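Local coordinates for protein intimin (Escherichia coli O127:H6 str. E2348/69, PDB 6TQD) that probably acts as an outer-membrane adhesin in attaching-and-effacing adhesion to host cells, its juncture domains forming a constitutively extended part of the passenger, at residues H12-T17 / Q22-I27; G49-S54 / V94-T99; T99-S102 / V106-Q109; Y132-K137 / V146-N151; V174-D179 / V184-K189. One frame throughout, in Å; residues are numbered along the deposited sequence. Where two conformers were deposited one is given.

Contact 1 (H12-T17 / Q22-I27)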
# COMPACT_ATOMS: atom_id res chain seq x y z
N HIS A 12 4.20 16.30 6.49
CA HIS A 12 4.27 14.86 6.30
C HIS A 12 2.97 14.35 5.70
O HIS A 12 1.89 14.67 6.19
CB HIS A 12 4.49 14.17 7.65
CG HIS A 12 5.71 14.64 8.38
ND1 HIS A 12 6.99 14.41 7.92
CD2 HIS A 12 5.84 15.34 9.53
CE1 HIS A 12 7.85 14.95 8.76
NE2 HIS A 12 7.19 15.52 9.75
N ASP A 13 3.09 13.53 4.66
CA ASP A 13 1.94 12.78 4.17
C ASP A 13 1.70 11.59 5.10
O ASP A 13 2.53 11.25 5.94
CB ASP A 13 2.16 12.32 2.73
CG ASP A 13 2.15 13.48 1.74
OD1 ASP A 13 1.33 14.41 1.92
OD2 ASP A 13 2.95 13.45 0.79
N ILE A 14 0.55 10.96 4.94
CA ILE A 14 0.12 9.89 5.83
C ILE A 14 0.14 8.58 5.06
O ILE A 14 -0.35 8.50 3.92
CB ILE A 14 -1.26 10.17 6.44
CG1 ILE A 14 -1.13 11.32 7.44
CG2 ILE A 14 -1.83 8.94 7.09
CD1 ILE A 14 -2.42 11.92 7.87
N ASN A 15 0.76 7.57 5.67
CA ASN A 15 0.73 6.18 5.20
C ASN A 15 0.31 5.33 6.38
O ASN A 15 0.95 5.38 7.44
CB ASN A 15 2.11 5.76 4.73
CG ASN A 15 2.65 6.67 3.64
OD1 ASN A 15 2.13 6.71 2.53
ND2 ASN A 15 3.72 7.39 3.95
N GLY A 16 -0.78 4.58 6.23
CA GLY A 16 -1.30 3.82 7.35
C GLY A 16 -2.09 2.60 6.94
O GLY A 16 -2.50 2.45 5.80
N THR A 17 -2.35 1.76 7.94
CA THR A 17 -3.12 0.56 7.72
C THR A 17 -4.59 0.92 7.54
O THR A 17 -5.11 1.85 8.18
CB THR A 17 -2.99 -0.35 8.94
OG1 THR A 17 -1.62 -0.73 9.12
CG2 THR A 17 -3.80 -1.65 8.74
N GLN A 22 -5.17 8.14 12.05
CA GLN A 22 -3.85 8.72 11.83
C GLN A 22 -3.89 10.21 12.16
O GLN A 22 -4.63 10.97 11.52
CB GLN A 22 -3.42 8.52 10.38
CG GLN A 22 -3.27 7.07 9.98
CD GLN A 22 -2.08 6.41 10.64
OE1 GLN A 22 -1.10 7.07 10.99
NE2 GLN A 22 -2.15 5.10 10.83
N LYS A 23 -3.09 10.62 13.14
CA LYS A 23 -3.00 12.03 13.49
C LYS A 23 -2.34 12.80 12.35
O LYS A 23 -1.40 12.31 11.71
CB LYS A 23 -2.17 12.19 14.76
CG LYS A 23 -2.02 13.62 15.24
CD LYS A 23 -1.00 13.73 16.37
CE LYS A 23 -0.70 15.18 16.73
NZ LYS A 23 -0.01 15.91 15.63
N ILE A 24 -2.84 14.01 12.10
CA ILE A 24 -2.34 14.90 11.07
C ILE A 24 -1.58 16.03 11.74
O ILE A 24 -2.09 16.66 12.67
CB ILE A 24 -3.51 15.47 10.26
CG1 ILE A 24 -4.27 14.36 9.53
CG2 ILE A 24 -3.00 16.51 9.28
CD1 ILE A 24 -5.67 14.73 9.08
N GLN A 25 -0.36 16.29 11.28
CA GLN A 25 0.45 17.39 11.78
C GLN A 25 0.31 18.59 10.85
O GLN A 25 0.65 18.50 9.66
CB GLN A 25 1.91 17.00 11.95
CG GLN A 25 2.75 18.10 12.58
CD GLN A 25 4.21 17.73 12.74
OE1 GLN A 25 4.64 16.66 12.33
NE2 GLN A 25 4.98 18.63 13.35
N LEU A 26 -0.20 19.70 11.39
CA LEU A 26 -0.33 20.97 10.69
C LEU A 26 0.62 21.97 11.33
O LEU A 26 0.78 22.00 12.56
CB LEU A 26 -1.76 21.50 10.82
CG LEU A 26 -2.90 20.60 10.34
CD1 LEU A 26 -4.24 21.30 10.55
CD2 LEU A 26 -2.72 20.19 8.90
N ILE A 27 1.24 22.82 10.50
CA ILE A 27 2.11 23.88 10.99
C ILE A 27 1.53 25.20 10.49
O ILE A 27 1.61 25.51 9.29
CB ILE A 27 3.57 23.70 10.54
CG1 ILE A 27 4.13 22.38 11.09
CG2 ILE A 27 4.42 24.86 11.02
CD1 ILE A 27 5.53 22.06 10.63
O HOH W 1 2.11 16.64 8.46
O HOH W 2 0.36 14.82 8.69
O HOH W 3 1.10 4.67 10.06

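Contact 2 (G49-S54 / V94-T99)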
# COMPACT_ATOMS: atom_id res chain seq x y z
N GLY A 49 -13.80 6.71 4.36
CA GLY A 49 -12.92 7.34 5.32
C GLY A 49 -13.31 8.80 5.49
O GLY A 49 -14.26 9.29 4.88
N GLN A 50 -12.57 9.49 6.34
CA GLN A 50 -12.89 10.89 6.59
C GLN A 50 -11.76 11.54 7.36
O GLN A 50 -10.93 10.88 7.98
CB GLN A 50 -14.19 11.02 7.39
CG GLN A 50 -14.10 10.46 8.78
CD GLN A 50 -15.41 10.58 9.53
OE1 GLN A 50 -15.79 11.66 9.97
NE2 GLN A 50 -16.09 9.45 9.71
N ILE A 51 -11.76 12.87 7.33
CA ILE A 51 -10.95 13.68 8.23
C ILE A 51 -11.89 14.32 9.24
O ILE A 51 -12.93 14.88 8.87
CB ILE A 51 -10.13 14.73 7.47
CG1 ILE A 51 -8.88 14.04 6.93
CG2 ILE A 51 -9.77 15.89 8.39
CD1 ILE A 51 -8.29 14.72 5.77
N GLN A 52 -11.52 14.24 10.52
CA GLN A 52 -12.35 14.72 11.60
C GLN A 52 -11.47 15.37 12.65
O GLN A 52 -10.29 15.02 12.81
CB GLN A 52 -13.15 13.60 12.27
CG GLN A 52 -12.28 12.48 12.78
CD GLN A 52 -13.09 11.39 13.49
OE1 GLN A 52 -12.75 11.00 14.60
NE2 GLN A 52 -14.20 11.00 12.90
N HIS A 53 -12.05 16.31 13.39
CA HIS A 53 -11.38 16.86 14.54
C HIS A 53 -11.12 15.76 15.56
O HIS A 53 -11.95 14.86 15.76
CB HIS A 53 -12.27 17.95 15.16
CG HIS A 53 -11.51 18.94 15.99
ND1 HIS A 53 -11.33 18.78 17.35
CD2 HIS A 53 -10.89 20.09 15.66
CE1 HIS A 53 -10.63 19.79 17.82
NE2 HIS A 53 -10.35 20.61 16.81
N SER A 54 -9.94 15.80 16.18
CA SER A 54 -9.56 14.76 17.13
C SER A 54 -10.34 14.83 18.43
O SER A 54 -10.25 13.91 19.24
CB SER A 54 -8.06 14.86 17.44
OG SER A 54 -7.28 14.77 16.26
N VAL A 94 -3.89 23.42 0.96
CA VAL A 94 -2.68 22.62 1.00
C VAL A 94 -3.02 21.14 0.88
O VAL A 94 -3.91 20.63 1.58
CB VAL A 94 -1.89 22.89 2.30
CG1 VAL A 94 -0.62 22.10 2.35
CG2 VAL A 94 -1.59 24.38 2.43
N LEU A 95 -2.26 20.44 0.04
CA LEU A 95 -2.50 19.05 -0.25
C LEU A 95 -1.91 18.16 0.83
O LEU A 95 -0.79 18.36 1.29
CB LEU A 95 -1.84 18.72 -1.59
CG LEU A 95 -1.81 17.25 -2.02
CD1 LEU A 95 -3.22 16.75 -2.25
CD2 LEU A 95 -0.97 17.12 -3.28
N LEU A 96 -2.70 17.18 1.24
CA LEU A 96 -2.26 16.06 2.06
C LEU A 96 -2.61 14.79 1.30
O LEU A 96 -3.74 14.63 0.85
CB LEU A 96 -2.99 16.06 3.40
CG LEU A 96 -2.87 14.84 4.31
CD1 LEU A 96 -1.44 14.63 4.78
CD2 LEU A 96 -3.81 14.95 5.51
N THR A 97 -1.63 13.90 1.16
CA THR A 97 -1.82 12.62 0.48
C THR A 97 -1.86 11.51 1.52
O THR A 97 -0.97 11.43 2.38
CB THR A 97 -0.71 12.39 -0.55
OG1 THR A 97 -0.69 13.47 -1.49
CG2 THR A 97 -0.93 11.07 -1.30
N ILE A 98 -2.90 10.69 1.45
CA ILE A 98 -3.12 9.60 2.39
C ILE A 98 -3.09 8.30 1.59
O ILE A 98 -3.87 8.12 0.65
CB ILE A 98 -4.45 9.77 3.13
CG1 ILE A 98 -4.43 11.08 3.94
CG2 ILE A 98 -4.76 8.56 4.01
CD1 ILE A 98 -5.79 11.54 4.42
N THR A 99 -2.18 7.41 1.95
CA THR A 99 -2.03 6.12 1.29
C THR A 99 -2.40 5.03 2.28
O THR A 99 -1.93 5.02 3.42
CB THR A 99 -0.60 5.93 0.80
OG1 THR A 99 -0.27 7.00 -0.10
CG2 THR A 99 -0.47 4.60 0.06

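Contact 3 (T99-S102 / V106-Q109)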
# COMPACT_ATOMS: atom_id res chain seq x y z
N THR A 99 -2.18 7.41 1.95
CA THR A 99 -2.03 6.12 1.29
C THR A 99 -2.40 5.03 2.28
O THR A 99 -1.93 5.02 3.42
CB THR A 99 -0.60 5.93 0.80
OG1 THR A 99 -0.27 7.00 -0.10
CG2 THR A 99 -0.47 4.60 0.06
N VAL A 100 -3.23 4.09 1.83
CA VAL A 100 -3.80 3.04 2.66
C VAL A 100 -3.11 1.74 2.29
O VAL A 100 -3.10 1.34 1.11
CB VAL A 100 -5.32 2.94 2.46
CG1 VAL A 100 -5.89 1.77 3.25
CG2 VAL A 100 -5.98 4.23 2.88
N LEU A 101 -2.54 1.08 3.29
CA LEU A 101 -1.97 -0.25 3.16
C LEU A 101 -2.92 -1.28 3.75
O LEU A 101 -3.74 -0.98 4.62
CB LEU A 101 -0.62 -0.32 3.87
CG LEU A 101 0.53 0.49 3.27
CD1 LEU A 101 0.41 1.97 3.59
CD2 LEU A 101 1.86 -0.04 3.77
N SER A 102 -2.82 -2.51 3.25
CA SER A 102 -3.69 -3.57 3.74
C SER A 102 -3.18 -4.10 5.08
O SER A 102 -2.03 -3.87 5.47
CB SER A 102 -3.75 -4.69 2.70
OG SER A 102 -2.57 -5.47 2.77
N VAL A 106 3.25 -3.45 5.79
CA VAL A 106 3.98 -2.71 6.81
C VAL A 106 4.36 -1.34 6.27
O VAL A 106 5.00 -1.23 5.22
CB VAL A 106 5.23 -3.48 7.27
CG1 VAL A 106 6.01 -2.68 8.30
CG2 VAL A 106 4.83 -4.85 7.85
N VAL A 107 3.98 -0.29 7.01
CA VAL A 107 4.32 1.07 6.61
C VAL A 107 5.83 1.25 6.55
O VAL A 107 6.57 0.82 7.45
CB VAL A 107 3.67 2.08 7.57
CG1 VAL A 107 4.20 3.48 7.29
CG2 VAL A 107 2.16 2.03 7.43
N ASP A 108 6.30 1.92 5.50
CA ASP A 108 7.68 2.30 5.26
C ASP A 108 8.56 1.12 4.88
O ASP A 108 9.77 1.30 4.69
CB ASP A 108 8.34 3.03 6.44
CG ASP A 108 7.69 4.37 6.74
OD1 ASP A 108 7.66 4.77 7.93
OD2 ASP A 108 7.20 5.03 5.80
N GLN A 109 8.00 -0.08 4.74
CA GLN A 109 8.79 -1.26 4.42
C GLN A 109 8.85 -1.44 2.91
O GLN A 109 7.88 -1.18 2.20
CB GLN A 109 8.14 -2.49 5.05
CG GLN A 109 8.86 -3.79 4.76
CD GLN A 109 8.08 -4.99 5.25
OE1 GLN A 109 8.31 -5.49 6.34
NE2 GLN A 109 7.11 -5.41 4.47

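Contact 4 (Y132-K137 / V146-N151)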
# COMPACT_ATOMS: atom_id res chain seq x y z
N TYR A 132 4.70 -16.78 -12.09
CA TYR A 132 4.34 -15.95 -10.95
C TYR A 132 4.98 -14.58 -11.08
O TYR A 132 6.11 -14.46 -11.56
CB TYR A 132 4.81 -16.59 -9.65
CG TYR A 132 4.05 -17.82 -9.22
CD1 TYR A 132 4.25 -19.05 -9.83
CD2 TYR A 132 3.13 -17.75 -8.19
CE1 TYR A 132 3.55 -20.18 -9.43
CE2 TYR A 132 2.42 -18.87 -7.78
CZ TYR A 132 2.64 -20.08 -8.40
OH TYR A 132 1.95 -21.21 -8.00
N THR A 133 4.27 -13.56 -10.62
CA THR A 133 4.75 -12.18 -10.64
C THR A 133 4.61 -11.64 -9.23
O THR A 133 3.51 -11.65 -8.67
CB THR A 133 3.95 -11.32 -11.61
OG1 THR A 133 4.04 -11.85 -12.94
CG2 THR A 133 4.47 -9.88 -11.61
N ALA A 134 5.71 -11.17 -8.67
CA ALA A 134 5.73 -10.47 -7.40
C ALA A 134 5.90 -8.99 -7.66
O ALA A 134 6.72 -8.58 -8.49
CB ALA A 134 6.89 -10.95 -6.54
N THR A 135 5.10 -8.18 -6.97
CA THR A 135 5.21 -6.73 -7.00
C THR A 135 5.73 -6.25 -5.66
O THR A 135 5.21 -6.65 -4.61
CB THR A 135 3.85 -6.10 -7.30
OG1 THR A 135 3.32 -6.62 -8.52
CG2 THR A 135 4.01 -4.58 -7.45
N VAL A 136 6.76 -5.41 -5.70
CA VAL A 136 7.39 -4.87 -4.50
C VAL A 136 7.09 -3.38 -4.44
O VAL A 136 7.38 -2.65 -5.39
CB VAL A 136 8.91 -5.11 -4.50
CG1 VAL A 136 9.55 -4.45 -3.27
CG2 VAL A 136 9.21 -6.60 -4.53
N LYS A 137 6.54 -2.92 -3.31
CA LYS A 137 6.24 -1.51 -3.13
C LYS A 137 6.69 -1.08 -1.74
O LYS A 137 6.88 -1.90 -0.84
CB LYS A 137 4.73 -1.21 -3.26
CG LYS A 137 4.11 -1.69 -4.55
CD LYS A 137 2.63 -1.34 -4.59
CE LYS A 137 1.93 -1.96 -5.78
NZ LYS A 137 0.47 -1.65 -5.75
N VAL A 146 15.00 -4.54 -6.65
CA VAL A 146 14.96 -5.16 -5.33
C VAL A 146 15.01 -6.68 -5.49
O VAL A 146 14.20 -7.23 -6.24
CB VAL A 146 13.70 -4.75 -4.55
CG1 VAL A 146 13.67 -5.44 -3.18
CG2 VAL A 146 13.64 -3.24 -4.39
N PRO A 147 15.91 -7.39 -4.80
CA PRO A 147 15.90 -8.86 -4.89
C PRO A 147 14.70 -9.47 -4.19
O PRO A 147 14.39 -9.14 -3.05
CB PRO A 147 17.20 -9.27 -4.20
CG PRO A 147 18.06 -8.03 -4.19
CD PRO A 147 17.11 -6.88 -4.12
N VAL A 148 14.04 -10.40 -4.87
CA VAL A 148 12.89 -11.12 -4.34
C VAL A 148 13.26 -12.59 -4.28
O VAL A 148 13.72 -13.15 -5.27
CB VAL A 148 11.65 -10.92 -5.22
CG1 VAL A 148 10.49 -11.69 -4.66
CG2 VAL A 148 11.29 -9.44 -5.33
N SER A 149 13.03 -13.22 -3.13
CA SER A 149 13.34 -14.62 -2.91
C SER A 149 12.07 -15.45 -3.05
O SER A 149 11.03 -15.09 -2.48
CB SER A 149 13.90 -14.83 -1.50
OG SER A 149 15.19 -14.26 -1.39
N PHE A 150 12.16 -16.55 -3.81
CA PHE A 150 11.03 -17.42 -4.08
C PHE A 150 11.25 -18.79 -3.45
O PHE A 150 12.36 -19.33 -3.48
CB PHE A 150 10.80 -17.62 -5.58
CG PHE A 150 10.63 -16.33 -6.34
CD1 PHE A 150 11.59 -15.93 -7.25
CD2 PHE A 150 9.51 -15.54 -6.15
CE1 PHE A 150 11.43 -14.76 -7.95
CE2 PHE A 150 9.36 -14.36 -6.84
CZ PHE A 150 10.32 -13.97 -7.76
N ASN A 151 10.19 -19.36 -2.89
CA ASN A 151 10.29 -20.65 -2.21
C ASN A 151 8.97 -21.40 -2.30
O ASN A 151 7.90 -20.79 -2.24
CB ASN A 151 10.66 -20.45 -0.73
CG ASN A 151 12.08 -19.95 -0.55
OD1 ASN A 151 12.30 -18.76 -0.34
ND2 ASN A 151 13.04 -20.86 -0.65

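Contact 5 (V174-D179 / V184-K189)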
# COMPACT_ATOMS: atom_id res chain seq x y z
N VAL A 174 8.98 -15.62 -11.81
CA VAL A 174 9.57 -16.95 -11.71
C VAL A 174 8.54 -17.93 -12.27
O VAL A 174 7.35 -17.63 -12.30
CB VAL A 174 9.91 -17.28 -10.23
CG1 VAL A 174 8.65 -17.38 -9.39
CG2 VAL A 174 10.74 -18.56 -10.14
N THR A 175 9.00 -19.10 -12.73
CA THR A 175 8.09 -20.11 -13.25
C THR A 175 8.12 -21.36 -12.36
O THR A 175 9.08 -21.62 -11.64
CB THR A 175 8.39 -20.51 -14.70
OG1 THR A 175 9.55 -21.35 -14.75
CG2 THR A 175 8.60 -19.27 -15.57
N LEU A 176 7.02 -22.10 -12.41
CA LEU A 176 6.80 -23.30 -11.61
C LEU A 176 6.30 -24.41 -12.53
O LEU A 176 5.41 -24.18 -13.35
CB LEU A 176 5.74 -23.01 -10.55
CG LEU A 176 5.48 -24.13 -9.55
CD1 LEU A 176 6.61 -24.19 -8.53
CD2 LEU A 176 4.13 -23.95 -8.88
N LYS A 177 6.86 -25.61 -12.37
CA LYS A 177 6.45 -26.79 -13.13
C LYS A 177 6.39 -27.97 -12.17
O LYS A 177 7.04 -27.97 -11.12
CB LYS A 177 7.43 -27.13 -14.26
CG LYS A 177 7.63 -26.01 -15.27
CD LYS A 177 8.78 -26.31 -16.23
CE LYS A 177 9.01 -25.16 -17.19
NZ LYS A 177 10.13 -25.43 -18.13
N SER A 178 5.63 -29.00 -12.53
CA SER A 178 5.55 -30.18 -11.67
C SER A 178 5.18 -31.41 -12.49
O SER A 178 4.40 -31.32 -13.44
CB SER A 178 4.51 -30.00 -10.56
OG SER A 178 4.49 -31.14 -9.71
N ASP A 179 5.75 -32.55 -12.08
CA ASP A 179 5.43 -33.87 -12.62
C ASP A 179 4.40 -34.62 -11.78
O ASP A 179 4.10 -35.78 -12.09
CB ASP A 179 6.70 -34.72 -12.68
CG ASP A 179 7.66 -34.28 -13.76
OD1 ASP A 179 7.30 -34.40 -14.95
OD2 ASP A 179 8.77 -33.82 -13.42
N VAL A 184 0.08 -26.69 -4.95
CA VAL A 184 1.38 -26.12 -4.66
C VAL A 184 1.19 -24.67 -4.21
O VAL A 184 0.42 -23.93 -4.84
CB VAL A 184 2.31 -26.16 -5.89
CG1 VAL A 184 3.70 -25.68 -5.53
CG2 VAL A 184 2.36 -27.56 -6.49
N VAL A 185 1.87 -24.28 -3.14
CA VAL A 185 1.90 -22.90 -2.67
C VAL A 185 3.32 -22.39 -2.80
O VAL A 185 4.25 -23.02 -2.28
CB VAL A 185 1.40 -22.77 -1.22
CG1 VAL A 185 1.57 -21.34 -0.72
CG2 VAL A 185 -0.05 -23.19 -1.10
N VAL A 186 3.49 -21.26 -3.48
CA VAL A 186 4.78 -20.60 -3.64
C VAL A 186 4.72 -19.28 -2.90
O VAL A 186 3.66 -18.65 -2.81
CB VAL A 186 5.10 -20.35 -5.13
CG1 VAL A 186 6.47 -19.75 -5.28
CG2 VAL A 186 4.99 -21.66 -5.92
N SER A 187 5.87 -18.86 -2.35
CA SER A 187 5.96 -17.60 -1.61
C SER A 187 7.05 -16.71 -2.20
O SER A 187 7.98 -17.17 -2.87
CB SER A 187 6.28 -17.86 -0.14
OG SER A 187 7.61 -18.30 0.01
N ALA A 188 6.92 -15.41 -1.90
CA ALA A 188 7.86 -14.38 -2.32
C ALA A 188 8.21 -13.50 -1.12
O ALA A 188 7.34 -13.17 -0.31
CB ALA A 188 7.23 -13.50 -3.41
N LYS A 189 9.47 -13.10 -1.03
CA LYS A 189 9.92 -12.32 0.11
C LYS A 189 11.06 -11.39 -0.28
O LYS A 189 11.90 -11.71 -1.12
CB LYS A 189 10.38 -13.24 1.25
CG LYS A 189 10.66 -12.54 2.58
CD LYS A 189 11.15 -13.50 3.65
CE LYS A 189 11.52 -12.78 4.95
NZ LYS A 189 12.71 -11.89 4.81

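Contact 1 (H12-T17 / Q22-I27)
His12-Thr17 and Gln22-Ile27 meet at the edge of the N-terminal β-sandwich, where the chain folds back from one sheet to the other and the contact is part apolar, part water-bridged. Strands 14-17 and 22-24 run nearly antiparallel (165°) with their axes 8.4 Å apart, and no direct hydrogen bond joins them. Ile14 fills the middle. Its CG1 branch lies anti to the carbonyl carbon (chi1 -70°), which sends CD1 crosswise onto Ile24 CG1 at a tight 3.5 Å, while its CG2 runs alongside Gln22 and comes 3.7 Å from CB of Gln22. Toward solvent, the extended Gln25 brings OE1 to the edge of the His12 ring, in the ring plane and 3.3 Å from CD2. Between the backbones of the same two residues, two waters stand in for a ladder of backbone bonds. One accepts from His12 N (2.9 Å) and donates to Gln25 O (2.7 Å); the other donates to His12 O (2.9 Å) and accepts from Gln25 N (3.1 Å). At the other end a third water donates to Asn15 O and, weakly, to Gln22 OE1, while NE2 of Gln22 is held by Ser20. Strand 14-17 pairs in parallel with 90-101 through Ile14 and Gly16, Gln22 pairs with Ala64 of strand 62-65 in the facing sheet, and Leu96 packs on both Ile14 and Ile24.

Contact 2 (G49-S54 / V94-T99)
No flat group takes part where Ile51 meets Leu96 and Ile98: aliphatic branches alone meet here, and the planar side chains of Gln50, Gln52 and His53 find their partners beside it. The edge-to-face ring pair of His53 with Tyr62 belongs to the margin of the antiparallel sheet, and the amides of Gln50 and Gln52 are linked by a weak bond, NE2 of Gln52 to OE1 of Gln50 at 3.4 Å. The contact itself is a light touch between the two sheets of the N-terminal β-sandwich, consistent with an Ig-like fold. Strand 50-53 is an outer strand of one sheet, paired with 62-65; strand 90-101 lies inside the other, between 14-17 and 76-85. With Ile51 pointing across from one side and the alternating Leu96 and Ile98 from the other, only methyl ends come near, and 68 Å² is buried. Val79 of strand 76-85 touches both Ile51 and Leu96, and Ile14 of strand 14-17 also touches Ile98, so the three residues belong to a wider hydrophobic core. At its margin Ile51 N binds the carboxylate of Asp41. In the conformer described, Ile51 CD1 approaches both side chains, 4.3 Å from Ile98 CD1 and 4.5 Å from Leu96 CD2.

Contact 3 (T99-S102 / V106-Q109)
Leu101 turns its side chain toward the loop that leaves its own strand, whereas Val106 faces away and offers backbone instead. The methyl CD2 of Leu101 therefore meets the peptide linking Val106 and Val107, 3.7 Å from O of Val106 and 3.9 Å from N of Val107. Only Val107 answers with a side chain, its CG2 reaching 4.2 Å from Leu101 CD2. In Leu101, CG lies beside the backbone N and anti to the carbonyl carbon (chi1 -68°), which aims the isobutyl end at this peptide. The peptide is kept in place by a type II β turn from Val106 to Gln109, closed by Gln109 N to Val106 O at 3.2 Å. Asp108 takes the third place with a positive phi of 72°, as that turn type requires. The 99-102 end has a polar link to the same loop, Ser102 N binding Gln105 OE1. All this belongs to the juncture between the first β-sandwich and the Ig-like domain that follows: Leu101 ends strand 90-101 beside Gly16 of strand 14-17, Val107 packs on Asn15 of that strand, and Asp108, in the loop just before strand 111-117, binds through N to OD1 of Asn139 in the second domain.

Contact 4 (Y132-K137 / V146-N151)
Val136 lays its CG2 methyl against CG2 of Val148 at 3.6 Å, the nearest approach of the two strands, the two side chains running antiparallel past one another. In both valines CG1 is anti to the backbone N (chi1 177° and 179°), and CG2 stands beside it, anti to the carbonyl carbon. The other branch of each serves a second neighbour: Val136 CG1 lies 4.2 Å from CG1 of Val146, and Val148 CG1 lies 4.1 Å from CB of Ala134. Farther along, Ala134 offers the same CB to the Phe150 ring, at its edge and near its plane, 4.2 Å from CE2. One face of that ring lies over the strand's own backbone, with Val148 O 3.8 Å above the plane and displaced from the ring centre; this oxygen also binds Ser163 OG. No hydrogen bond joins the segments, whose strands cross at 138°, and the interface is wholly apolar. Phe115 from strand 111-117 packs on Ala134, and Ala188 from strand 182-189 touches Ala134, Val148 and Phe150. Two sheets closed face to face over an apolar core form a β-sandwich, here that of a bacterial Ig-like (group 1) domain.

Contact 5 (V174-D179 / V184-K189)
A β-arch joins the two sheets of the second Ig-like domain here: strand 171-177 leaves one sheet, a short link crosses over, and strand 182-189 enters the other. The two strands accordingly face each other through side chains, with no hydrogen bond between the segments, and the nearest CA atoms, of Leu176 and Val186, are 8.7 Å apart. Leu176 makes all the close contacts from its side. Its CG is anti to the backbone N (chi1 -175°), which leads the isobutyl fork toward Val184 and Val186. The CD2 methyl sits astride both valines, 3.8 Å from CG1 of Val184 and 3.8 Å from CG2 of Val186. Its sister methyl CD1 makes a second approach to Val186, 4.0 Å from CG2. Leu176 and Val186 thus meet tip to tip, whereas Leu176 and Val184 cross at a slant, CD2 also lying 4.1 Å from Val184 CB. Val185, between the two, points away, as the alternation of a strand demands. Other residues wall in this site: Phe204 of strand 197-205 touches Leu176 and Val184, Tyr132 of strand 130-138 touches Leu176 and Val186, and Ile152 of strand 147-154 also packs on Leu176. At the mouth of the link, buried Ser178 has its OG hydrogen-bonded to Thr156 O and Lys180 N, so its polar end is provided for beside the apolar cluster. The whole is a β-arch whose strands lie in facing sheets and pack through their inward side chains, as in the core of an Ig-like β-sandwich.

Overall arrangement
From the N terminus, contact 1 closes a short return between the two sheets of the first sandwich, and contact 2 closes a much longer loop linking those sheets again, its strand 94-99 hydrogen-bonding directly to residues 12-17. Contact 3 begins on Thr99, where contact 2 ends, and folds the outgoing linker against the first domain. Contacts 4 and 5 follow in the second sandwich, each joining the same two sheets, with 130-138 beside 171-177 in one sheet and 147-154 beside 182-189 in the other. No loop encloses another. Contacts 1 and 4 lie about 29 Å apart between centres, with contact 3 at the juncture, as suits two domains held in an extended row.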